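Local coordinates for protein poly-beta-1,6-N-acetyl-D-glucosamine N-deacetylase (Aggregatibacter actinomycetemcomitans, PDB 4U10) that probably removes N-acetyl groups from poly-beta-1,6-N-acetyl-D-glucosamine, this chain being the zinc-binding polysaccharide deacetylase part of a longer protein, at residues A[5-10]-A[67-72]; A[46-51]-A[91-96]; A[146-151]-A[185-190]. One frame throughout, in Å; residues are numbered along the deposited sequence.

Contacts 1 and 2 sit about 8 Å apart between centres and share one sheet: strand 68-75, half of contact 1, also pairs with strands 47-48 and 95-99, which meet in contact 2. Both are largely buried, but contact 1 is a regular parallel ladder of backbone hydrogen bonds, whereas contact 2 has no direct hydrogen bond and relies on apolar contacts and waters. Contact 3 lies on the opposite side of the chain's centre, partly exposed, where a loop is tied to helix 177-199 by a carboxylate. Contacts 1 and 3 each supply a histidine to a different zinc ion, and a single water, bound to both metals, joins the two sites.

Contact 1. Residues A[5-10]-A[67-72]; sequences GVLAYH and KAVVLS. With ZN (zinc ion), chain D.
Ser72 holds one carbonyl of strand 3-13 twice, since both its backbone N and its hydroxyl donate to Leu7 O. Ser72 OG lies 2.6 Å from Leu7 O and reaches it from above the carbonyl plane, whereas Ser72 N lies nearly along the C=O axis, though its N-H is bent, 133° at the hydrogen. The hydroxyl is placed between its own backbone N and carbonyl carbon (chi1 63°), which sets it against Leu7 O and puts Ser72 OG 3.4 Å from Ala8 CA; Arg247 is a further partner of OG. The remaining bonds form a regular parallel ladder. Gly5 N donates to Ala68 O at a longer 3.2 Å, Val70 N to Gly5 O, Leu7 N to Val70 O and Tyr9 N to Ser72 O. The same Ser72 O sits at the edge of the Tyr9 ring, in its plane, while the phenol oxygen bonds to His37. On the sheet face that carries the leucines, Leu7 and Leu71 lie side by side and point the same way, Leu7 CD1 being 4.2 Å from Leu71 CD2. On the other face Val6 and Val70 are paired likewise, with Val6 CG2 4.1 Å from Val70 CB. Just past the paired residues, His10 NE2 binds a zinc ion together with Asp74 and a water, metal ligands at the C-terminal ends of strands being characteristic of the barrel-like polysaccharide deacetylase fold. Helix 31-42 packs on the leucine face through Leu71 and Tyr9; on the valine face Val70 touches Val96 of strand 95-99; and at the far edge of strand 3-13, Val6 and Ala8 bond by their backbones to Leu248 and Ile250.

Contact 2. Residues A[46-51]-A[91-96]; sequences YNVVSW and YNYPAV
Tyr93 presents one ring face to Val48. Val48 CG2 stands 3.8 Å from the ring centroid and only 7° off the ring normal, a CH-pi contact over the centre, and Tyr91 CB covers the opposite face nearer the rim. The phenol oxygen bonds to Phe38 O on helix 31-42 and takes a further bond from a water, 2.8 Å from Tyr93 OH, which also donates to Tyr46 O. Pro94 comes next and wedges in at the bend between strand 47-48 and helix 51-58. Its CG lies 3.5 Å from Ser50 N and its CB 3.7 Å from Ser50 CB. Val48 splits its two methyls between the neighbours: CG1, anti to the backbone N (chi1 179°), rests 3.8 Å from Pro94 CD and close to the proline carbonyl, while CG2 serves the tyrosine ring. A second water donates to both Pro94 O, at 2.6 Å, and Val49 O. Ala95 turns its methyl from the contact, yet its carbonyl takes a bond from a third water, which Trp51 N reaches weakly. Val96, the last of the segment, puts CG2 4.0 Å from Trp51 CB; the indole itself runs on to meet Phe230 and His228 edge-to-face. Ser50 is the N-cap of helix 51-58, its hydroxyl capping a backbone N and its own N bonded to Gln53 OE1 at N3, as in a capping box, so the proline abuts a helix start. Strands 47-48 and 95-99 both pair with strand 68-75 but share no direct hydrogen bond here. The chemistry is that of an apolar seam of methyls, a proline and an aromatic face, with waters joining polar atoms across it: carbonyl to carbonyl at Val49 and Pro94, carbonyl to phenol at Tyr46 and Tyr93 and, weakly, carbonyl to N-H at Ala95 and Trp51.

Contact 3. Residues A[146-151]-A[185-190]; sequences DNLHHG and VQDFSR. With ZN (zinc ion), chain C.
Asp187 of helix 177-199 receives two successive backbone N-H groups of the loop on its carboxylate. Asp146 N meets OD1 of Asp187 at 2.9 Å, on the syn side but 26° out of the carboxylate plane; Asn147 N uses the syn lone pair of Asp187 OD2 at 2.8 Å. With CG anti to its backbone N (chi1 -177°), Asp187 turns both carboxylate oxygens to the loop N-H groups. Leu148 slides past it in the opposite direction, with its CD1 3.4 Å from Asp187 CG, and the same methyl lies 3.8 Å from Phe188 CE1. A water bound by Arg190 NH1 at 3.0 Å, in the guanidinium plane, also stands beside OD2 of Asp146 and of Asp187; the arginine chain itself passes Asp146 OD2 with CB at 3.7 Å and makes no salt bridge to it. Directly after Leu148 comes His149, whose NE2 binds zinc with Asp75 and His144, the aspartate-and-two-histidine metal site characteristic of family 4 carbohydrate esterases; the water on this metal also binds the second zinc. Farther out, Asp146 OD1 bonds to Ser101 and Asp146 O to Ser102, while Leu148 N is held by the hydroxyl of Thr145. His150 ND1 donates to Gly151 O at 2.7 Å, in the plane of its ring. The Phe188 ring that meets Leu148 also packs on Ala220 and Ala221 of helix 215-222.

Contact 1. Residues A[5-10]-A[67-72]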
loop_
_atom_site.group_PDB
_atom_site.type_symbol
_atom_site.label_atom_id
_atom_site.label_comp_id
_atom_site.label_asym_id
_atom_site.label_seq_id
_atom_site.Cartn_x
_atom_site.Cartn_y
_atom_site.Cartn_z
ATOM N N GLY A 5 9.327 -9.040 -8.572
ATOM C CA GLY A 5 8.731 -7.783 -8.945
ATOM C C GLY A 5 7.489 -7.530 -8.089
ATOM O O GLY A 5 6.916 -8.442 -7.551
ATOM N N VAL A 6 7.066 -6.282 -8.007
ATOM C CA VAL A 6 5.908 -5.912 -7.223
ATOM C C VAL A 6 4.997 -4.995 -8.014
ATOM O O VAL A 6 5.472 -4.017 -8.560
ATOM C CB VAL A 6 6.288 -5.249 -5.869
ATOM C CG1 VAL A 6 5.013 -5.020 -5.054
ATOM C CG2 VAL A 6 7.252 -6.120 -5.055
ATOM N N LEU A 7 3.694 -5.270 -8.052
ATOM C CA LEU A 7 2.751 -4.344 -8.679
ATOM C C LEU A 7 1.953 -3.553 -7.647
ATOM O O LEU A 7 1.457 -4.115 -6.667
ATOM C CB LEU A 7 1.794 -5.046 -9.593
ATOM C CG LEU A 7 2.324 -6.042 -10.677
ATOM C CD1 LEU A 7 1.188 -6.533 -11.597
ATOM C CD2 LEU A 7 3.445 -5.383 -11.473
ATOM N N ALA A 8 1.817 -2.246 -7.853
ATOM C CA ALA A 8 1.060 -1.404 -6.888
ATOM C C ALA A 8 -0.271 -0.923 -7.459
ATOM O O ALA A 8 -0.297 -0.060 -8.355
ATOM C CB ALA A 8 1.916 -0.195 -6.462
ATOM N N TYR A 9 -1.371 -1.377 -6.881
ATOM C CA TYR A 9 -2.713 -1.034 -7.292
ATOM C C TYR A 9 -3.370 -0.182 -6.209
ATOM O O TYR A 9 -2.886 -0.156 -5.107
ATOM C CB TYR A 9 -3.601 -2.278 -7.438
ATOM C CG TYR A 9 -3.262 -3.159 -8.648
ATOM C CD1 TYR A 9 -3.849 -2.942 -9.891
ATOM C CD2 TYR A 9 -2.395 -4.242 -8.509
ATOM C CE1 TYR A 9 -3.497 -3.754 -10.983
ATOM C CE2 TYR A 9 -2.080 -5.084 -9.588
ATOM C CZ TYR A 9 -2.596 -4.848 -10.791
ATOM O OH TYR A 9 -2.223 -5.689 -11.853
ATOM N N HIS A 10 -4.445 0.526 -6.548
ATOM C CA HIS A 10 -5.239 1.278 -5.565
ATOM C C HIS A 10 -6.669 0.772 -5.658
ATOM O O HIS A 10 -6.930 -0.430 -5.354
ATOM C CB HIS A 10 -5.059 2.786 -5.811
ATOM C CG HIS A 10 -3.672 3.232 -5.509
ATOM N ND1 HIS A 10 -2.626 3.021 -6.380
ATOM C CD2 HIS A 10 -3.133 3.751 -4.393
ATOM C CE1 HIS A 10 -1.502 3.428 -5.835
ATOM N NE2 HIS A 10 -1.781 3.890 -4.628
ATOM N N LYS A 67 10.240 -16.095 -11.808
ATOM C CA LYS A 67 9.471 -14.928 -12.203
ATOM C C LYS A 67 8.405 -14.612 -11.116
ATOM O O LYS A 67 7.217 -14.435 -11.412
ATOM C CB LYS A 67 8.832 -15.150 -13.586
ATOM C CG LYS A 67 9.784 -15.775 -14.624
ATOM C CD LYS A 67 9.098 -15.966 -15.968
ATOM C CE LYS A 67 9.136 -14.699 -16.808
ATOM N NZ LYS A 67 10.470 -14.585 -17.478
ATOM N N ALA A 68 8.867 -14.575 -9.875
ATOM C CA ALA A 68 7.994 -14.309 -8.711
ATOM C C ALA A 68 7.484 -12.872 -8.793
ATOM O O ALA A 68 8.201 -11.972 -9.216
ATOM C CB ALA A 68 8.763 -14.542 -7.408
ATOM N N VAL A 69 6.232 -12.660 -8.401
ATOM C CA VAL A 69 5.625 -11.354 -8.435
ATOM C C VAL A 69 4.724 -11.248 -7.206
ATOM O O VAL A 69 4.039 -12.200 -6.846
ATOM C CB VAL A 69 4.737 -11.217 -9.678
ATOM C CG1 VAL A 69 3.950 -9.918 -9.634
ATOM C CG2 VAL A 69 5.588 -11.335 -10.936
ATOM N N VAL A 70 4.737 -10.081 -6.566
ATOM C CA VAL A 70 3.874 -9.770 -5.431
ATOM C C VAL A 70 2.842 -8.721 -5.907
ATOM O O VAL A 70 3.177 -7.731 -6.596
ATOM C CB VAL A 70 4.651 -9.211 -4.225
ATOM C CG1 VAL A 70 3.713 -8.861 -3.022
ATOM C CG2 VAL A 70 5.666 -10.211 -3.724
ATOM N N LEU A 71 1.599 -8.893 -5.488
ATOM C CA LEU A 71 0.534 -7.937 -5.803
ATOM C C LEU A 71 0.260 -7.106 -4.562
ATOM O O LEU A 71 0.161 -7.672 -3.524
ATOM C CB LEU A 71 -0.763 -8.686 -6.136
ATOM C CG LEU A 71 -0.747 -9.643 -7.315
ATOM C CD1 LEU A 71 -2.094 -10.355 -7.481
ATOM C CD2 LEU A 71 -0.353 -8.949 -8.593
ATOM N N SER A 72 0.068 -5.778 -4.695
ATOM C CA SER A 72 -0.151 -4.883 -3.564
ATOM C C SER A 72 -1.266 -3.853 -3.835
ATOM O O SER A 72 -1.390 -3.368 -4.971
ATOM C CB SER A 72 1.147 -4.195 -3.144
ATOM O OG SER A 72 1.703 -3.348 -4.147
HETATM ZN ZN ZN D . -0.317 4.130 -3.066
HETATM O O HOH W 1 -0.762 5.600 -1.783
#

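Contact 2. Residues A[46-51]-A[91-96]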
loop_
_atom_site.group_PDB
_atom_site.type_symbol
_atom_site.label_atom_id
_atom_site.label_comp_id
_atom_site.label_asym_id
_atom_site.label_seq_id
_atom_site.Cartn_x
_atom_site.Cartn_y
_atom_site.Cartn_z
ATOM N N TYR A 46 4.697 -15.854 -14.976
ATOM C CA TYR A 46 4.901 -15.116 -13.736
ATOM C C TYR A 46 4.084 -15.804 -12.685
ATOM O O TYR A 46 2.900 -16.120 -12.904
ATOM C CB TYR A 46 4.515 -13.623 -13.898
ATOM C CG TYR A 46 5.479 -12.921 -14.813
ATOM C CD1 TYR A 46 6.744 -12.583 -14.382
ATOM C CD2 TYR A 46 5.150 -12.669 -16.162
ATOM C CE1 TYR A 46 7.661 -11.955 -15.229
ATOM C CE2 TYR A 46 6.060 -12.066 -17.036
ATOM C CZ TYR A 46 7.310 -11.707 -16.569
ATOM O OH TYR A 46 8.216 -11.094 -17.418
ATOM N N ASN A 47 4.732 -16.062 -11.547
ATOM C CA ASN A 47 4.144 -16.749 -10.424
ATOM C C ASN A 47 3.912 -15.709 -9.331
ATOM O O ASN A 47 4.866 -15.180 -8.777
ATOM C CB ASN A 47 5.129 -17.803 -9.944
ATOM C CG ASN A 47 5.291 -18.934 -10.973
ATOM O OD1 ASN A 47 6.374 -19.197 -11.537
ATOM N ND2 ASN A 47 4.246 -19.568 -11.209
ATOM N N VAL A 48 2.654 -15.463 -9.017
ATOM C CA VAL A 48 2.235 -14.663 -7.848
ATOM C C VAL A 48 2.499 -15.372 -6.546
ATOM O O VAL A 48 1.968 -16.441 -6.253
ATOM C CB VAL A 48 0.779 -14.183 -7.969
ATOM C CG1 VAL A 48 0.354 -13.374 -6.737
ATOM C CG2 VAL A 48 0.653 -13.329 -9.219
ATOM N N VAL A 49 3.338 -14.768 -5.747
ATOM C CA VAL A 49 3.701 -15.335 -4.468
ATOM C C VAL A 49 3.232 -14.406 -3.343
ATOM O O VAL A 49 3.028 -13.221 -3.537
ATOM C CB VAL A 49 5.222 -15.517 -4.363
ATOM C CG1 VAL A 49 5.710 -16.426 -5.510
ATOM C CG2 VAL A 49 5.897 -14.159 -4.352
ATOM N N SER A 50 3.056 -14.957 -2.159
ATOM C CA SER A 50 2.645 -14.176 -1.011
ATOM C C SER A 50 3.876 -13.571 -0.355
ATOM O O SER A 50 5.026 -14.022 -0.572
ATOM C CB SER A 50 1.967 -15.101 -0.002
ATOM O OG SER A 50 2.894 -16.071 0.506
ATOM N N TRP A 51 3.645 -12.543 0.463
ATOM C CA TRP A 51 4.707 -11.960 1.209
ATOM C C TRP A 51 5.367 -13.013 2.091
ATOM O O TRP A 51 6.595 -13.007 2.261
ATOM C CB TRP A 51 4.235 -10.729 2.000
ATOM C CG TRP A 51 5.362 -10.000 2.591
ATOM C CD1 TRP A 51 5.603 -9.894 3.894
ATOM C CD2 TRP A 51 6.451 -9.318 1.916
ATOM N NE1 TRP A 51 6.755 -9.203 4.104
ATOM C CE2 TRP A 51 7.287 -8.818 2.907
ATOM C CE3 TRP A 51 6.774 -9.060 0.578
ATOM C CZ2 TRP A 51 8.445 -8.084 2.623
ATOM C CZ3 TRP A 51 7.912 -8.384 0.305
ATOM C CH2 TRP A 51 8.746 -7.893 1.332
ATOM N N TYR A 91 -8.583 -16.553 -8.573
ATOM C CA TYR A 91 -7.273 -16.857 -9.120
ATOM C C TYR A 91 -6.323 -17.574 -8.168
ATOM O O TYR A 91 -5.219 -17.940 -8.560
ATOM C CB TYR A 91 -6.635 -15.550 -9.576
ATOM C CG TYR A 91 -7.177 -15.123 -10.914
ATOM C CD1 TYR A 91 -8.388 -14.484 -11.034
ATOM C CD2 TYR A 91 -6.423 -15.356 -12.072
ATOM C CE1 TYR A 91 -8.856 -14.080 -12.301
ATOM C CE2 TYR A 91 -6.880 -14.994 -13.330
ATOM C CZ TYR A 91 -8.111 -14.387 -13.456
ATOM O OH TYR A 91 -8.500 -14.021 -14.736
ATOM N N ASN A 92 -6.746 -17.731 -6.931
ATOM C CA ASN A 92 -5.861 -18.073 -5.828
ATOM C C ASN A 92 -4.515 -17.268 -5.808
ATOM O O ASN A 92 -3.402 -17.797 -5.666
ATOM C CB ASN A 92 -5.676 -19.590 -5.757
ATOM C CG ASN A 92 -5.152 -20.028 -4.415
ATOM O OD1 ASN A 92 -5.607 -19.569 -3.359
ATOM N ND2 ASN A 92 -4.169 -20.892 -4.449
ATOM N N TYR A 93 -4.682 -15.955 -5.939
ATOM C CA TYR A 93 -3.603 -14.974 -5.836
ATOM C C TYR A 93 -3.555 -14.307 -4.501
ATOM O O TYR A 93 -4.527 -13.682 -4.065
ATOM C CB TYR A 93 -3.777 -13.886 -6.897
ATOM C CG TYR A 93 -3.349 -14.255 -8.287
ATOM C CD1 TYR A 93 -2.754 -15.494 -8.599
ATOM C CD2 TYR A 93 -3.489 -13.340 -9.306
ATOM C CE1 TYR A 93 -2.354 -15.780 -9.910
ATOM C CE2 TYR A 93 -3.070 -13.628 -10.593
ATOM C CZ TYR A 93 -2.518 -14.855 -10.900
ATOM O OH TYR A 93 -2.098 -15.076 -12.203
ATOM N N PRO A 94 -2.432 -14.462 -3.795
ATOM C CA PRO A 94 -2.281 -13.667 -2.592
ATOM C C PRO A 94 -1.862 -12.231 -2.932
ATOM O O PRO A 94 -1.427 -11.928 -4.078
ATOM C CB PRO A 94 -1.152 -14.354 -1.851
ATOM C CG PRO A 94 -0.357 -15.029 -2.890
ATOM C CD PRO A 94 -1.299 -15.369 -4.004
ATOM N N ALA A 95 -1.920 -11.390 -1.923
ATOM C CA ALA A 95 -1.643 -9.965 -2.071
ATOM C C ALA A 95 -1.331 -9.341 -0.690
ATOM O O ALA A 95 -1.617 -9.921 0.341
ATOM C CB ALA A 95 -2.856 -9.307 -2.671
ATOM N N VAL A 96 -0.728 -8.160 -0.744
ATOM C CA VAL A 96 -0.498 -7.271 0.348
ATOM C C VAL A 96 -1.527 -6.136 0.256
ATOM O O VAL A 96 -1.737 -5.584 -0.815
ATOM C CB VAL A 96 0.922 -6.695 0.276
ATOM C CG1 VAL A 96 1.097 -5.635 1.346
ATOM C CG2 VAL A 96 1.944 -7.795 0.457
HETATM O O HOH W 2 0.496 -16.148 -11.818
HETATM O O HOH W 3 1.044 -11.108 -3.806
HETATM O O HOH W 4 0.322 -12.211 0.925
#

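Contact 3. Residues A[146-151]-A[185-190]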
loop_
_atom_site.group_PDB
_atom_site.type_symbol
_atom_site.label_atom_id
_atom_site.label_comp_id
_atom_site.label_asym_id
_atom_site.label_seq_id
_atom_site.Cartn_x
_atom_site.Cartn_y
_atom_site.Cartn_z
ATOM N N ASP A 146 -0.751 5.682 10.142
ATOM C CA ASP A 146 -1.969 5.852 10.852
ATOM C C ASP A 146 -2.782 7.028 10.264
ATOM O O ASP A 146 -3.899 6.876 9.781
ATOM C CB ASP A 146 -1.736 6.026 12.378
ATOM C CG ASP A 146 -2.997 5.665 13.180
ATOM O OD1 ASP A 146 -3.679 4.656 12.818
ATOM O OD2 ASP A 146 -3.250 6.343 14.189
ATOM N N ASN A 147 -2.213 8.192 10.340
ATOM C CA ASN A 147 -2.838 9.409 9.839
ATOM C C ASN A 147 -1.824 10.361 9.158
ATOM O O ASN A 147 -1.824 11.560 9.383
ATOM C CB ASN A 147 -3.568 10.101 10.975
ATOM C CG ASN A 147 -4.363 11.290 10.504
ATOM O OD1 ASN A 147 -4.769 11.324 9.394
ATOM N ND2 ASN A 147 -4.508 12.271 11.322
ATOM N N LEU A 148 -0.948 9.807 8.311
ATOM C CA LEU A 148 0.003 10.602 7.516
ATOM C C LEU A 148 -0.151 10.409 5.989
ATOM O O LEU A 148 0.811 10.584 5.197
ATOM C CB LEU A 148 1.435 10.335 8.019
ATOM C CG LEU A 148 1.794 10.764 9.449
ATOM C CD1 LEU A 148 3.144 10.206 9.858
ATOM C CD2 LEU A 148 1.714 12.280 9.696
ATOM N N HIS A 149 -1.388 10.121 5.570
ATOM C CA HIS A 149 -1.714 9.981 4.172
ATOM C C HIS A 149 -2.394 11.263 3.765
ATOM O O HIS A 149 -3.549 11.252 3.322
ATOM C CB HIS A 149 -2.671 8.849 3.986
ATOM C CG HIS A 149 -2.697 8.306 2.603
ATOM N ND1 HIS A 149 -3.212 8.985 1.531
ATOM C CD2 HIS A 149 -2.233 7.135 2.111
ATOM C CE1 HIS A 149 -3.059 8.276 0.439
ATOM N NE2 HIS A 149 -2.517 7.120 0.773
ATOM N N HIS A 150 -1.729 12.375 4.059
ATOM C CA HIS A 150 -2.253 13.745 3.757
ATOM C C HIS A 150 -1.048 14.654 3.604
ATOM O O HIS A 150 0.091 14.222 3.867
ATOM C CB HIS A 150 -3.199 14.272 4.841
ATOM C CG HIS A 150 -2.563 14.401 6.206
ATOM N ND1 HIS A 150 -1.800 15.481 6.582
ATOM C CD2 HIS A 150 -2.531 13.551 7.255
ATOM C CE1 HIS A 150 -1.378 15.320 7.820
ATOM N NE2 HIS A 150 -1.827 14.165 8.259
ATOM N N GLY A 151 -1.274 15.882 3.147
ATOM C CA GLY A 151 -0.264 16.918 3.173
ATOM C C GLY A 151 -0.128 17.697 4.467
ATOM O O GLY A 151 -1.034 17.736 5.307
ATOM N N VAL A 185 7.617 8.696 14.213
ATOM C CA VAL A 185 7.724 7.573 15.097
ATOM C C VAL A 185 6.376 7.284 15.763
ATOM O O VAL A 185 5.946 6.153 15.812
ATOM C CB VAL A 185 8.780 7.800 16.187
ATOM C CG1 VAL A 185 8.760 6.632 17.175
ATOM C CG2 VAL A 185 10.168 7.925 15.537
ATOM N N GLN A 186 5.690 8.283 16.279
ATOM C CA GLN A 186 4.453 7.977 17.034
ATOM C C GLN A 186 3.318 7.569 16.120
ATOM O O GLN A 186 2.529 6.705 16.498
ATOM C CB GLN A 186 4.037 9.127 17.952
ATOM C CG GLN A 186 5.168 9.566 18.919
ATOM C CD GLN A 186 5.865 8.389 19.638
ATOM O OE1 GLN A 186 7.026 8.484 20.057
ATOM N NE2 GLN A 186 5.203 7.290 19.714
ATOM N N ASP A 187 3.225 8.217 14.943
ATOM C CA ASP A 187 2.170 7.841 13.992
ATOM C C ASP A 187 2.355 6.385 13.556
ATOM O O ASP A 187 1.408 5.631 13.588
ATOM C CB ASP A 187 2.169 8.738 12.763
ATOM C CG ASP A 187 1.038 8.397 11.814
ATOM O OD1 ASP A 187 1.302 7.512 10.982
ATOM O OD2 ASP A 187 -0.076 8.959 11.974
ATOM N N PHE A 188 3.567 6.015 13.144
ATOM C CA PHE A 188 3.855 4.643 12.762
ATOM C C PHE A 188 3.626 3.636 13.847
ATOM O O PHE A 188 3.130 2.547 13.599
ATOM C CB PHE A 188 5.271 4.479 12.187
ATOM C CG PHE A 188 5.568 5.369 11.014
ATOM C CD1 PHE A 188 4.545 5.988 10.308
ATOM C CD2 PHE A 188 6.878 5.513 10.546
ATOM C CE1 PHE A 188 4.786 6.783 9.262
ATOM C CE2 PHE A 188 7.148 6.317 9.469
ATOM C CZ PHE A 188 6.087 6.950 8.787
ATOM N N SER A 189 4.045 3.955 15.053
ATOM C CA SER A 189 3.814 3.111 16.185
ATOM C C SER A 189 2.303 2.953 16.525
ATOM O O SER A 189 1.854 1.851 16.793
ATOM C CB SER A 189 4.584 3.652 17.377
ATOM O OG SER A 189 3.991 3.188 18.548
ATOM N N ARG A 190 1.503 4.014 16.445
ATOM C CA ARG A 190 0.044 3.839 16.579
ATOM C C ARG A 190 -0.584 2.972 15.478
ATOM O O ARG A 190 -1.533 2.251 15.716
ATOM C CB ARG A 190 -0.694 5.183 16.552
ATOM C CG ARG A 190 -0.392 6.131 17.705
ATOM C CD ARG A 190 -1.003 7.507 17.368
ATOM N NE ARG A 190 -0.295 8.516 18.100
ATOM C CZ ARG A 190 0.054 9.729 17.687
ATOM N NH1 ARG A 190 -0.273 10.181 16.479
ATOM N NH2 ARG A 190 0.744 10.528 18.551
HETATM ZN ZN ZN C . -2.109 5.535 -0.477
HETATM O O HOH W 5 -1.986 9.015 14.312
HETATM O O HOH W 6 -0.734 11.604 12.678
HETATM O O HOH W 1 -0.762 5.600 -1.783
#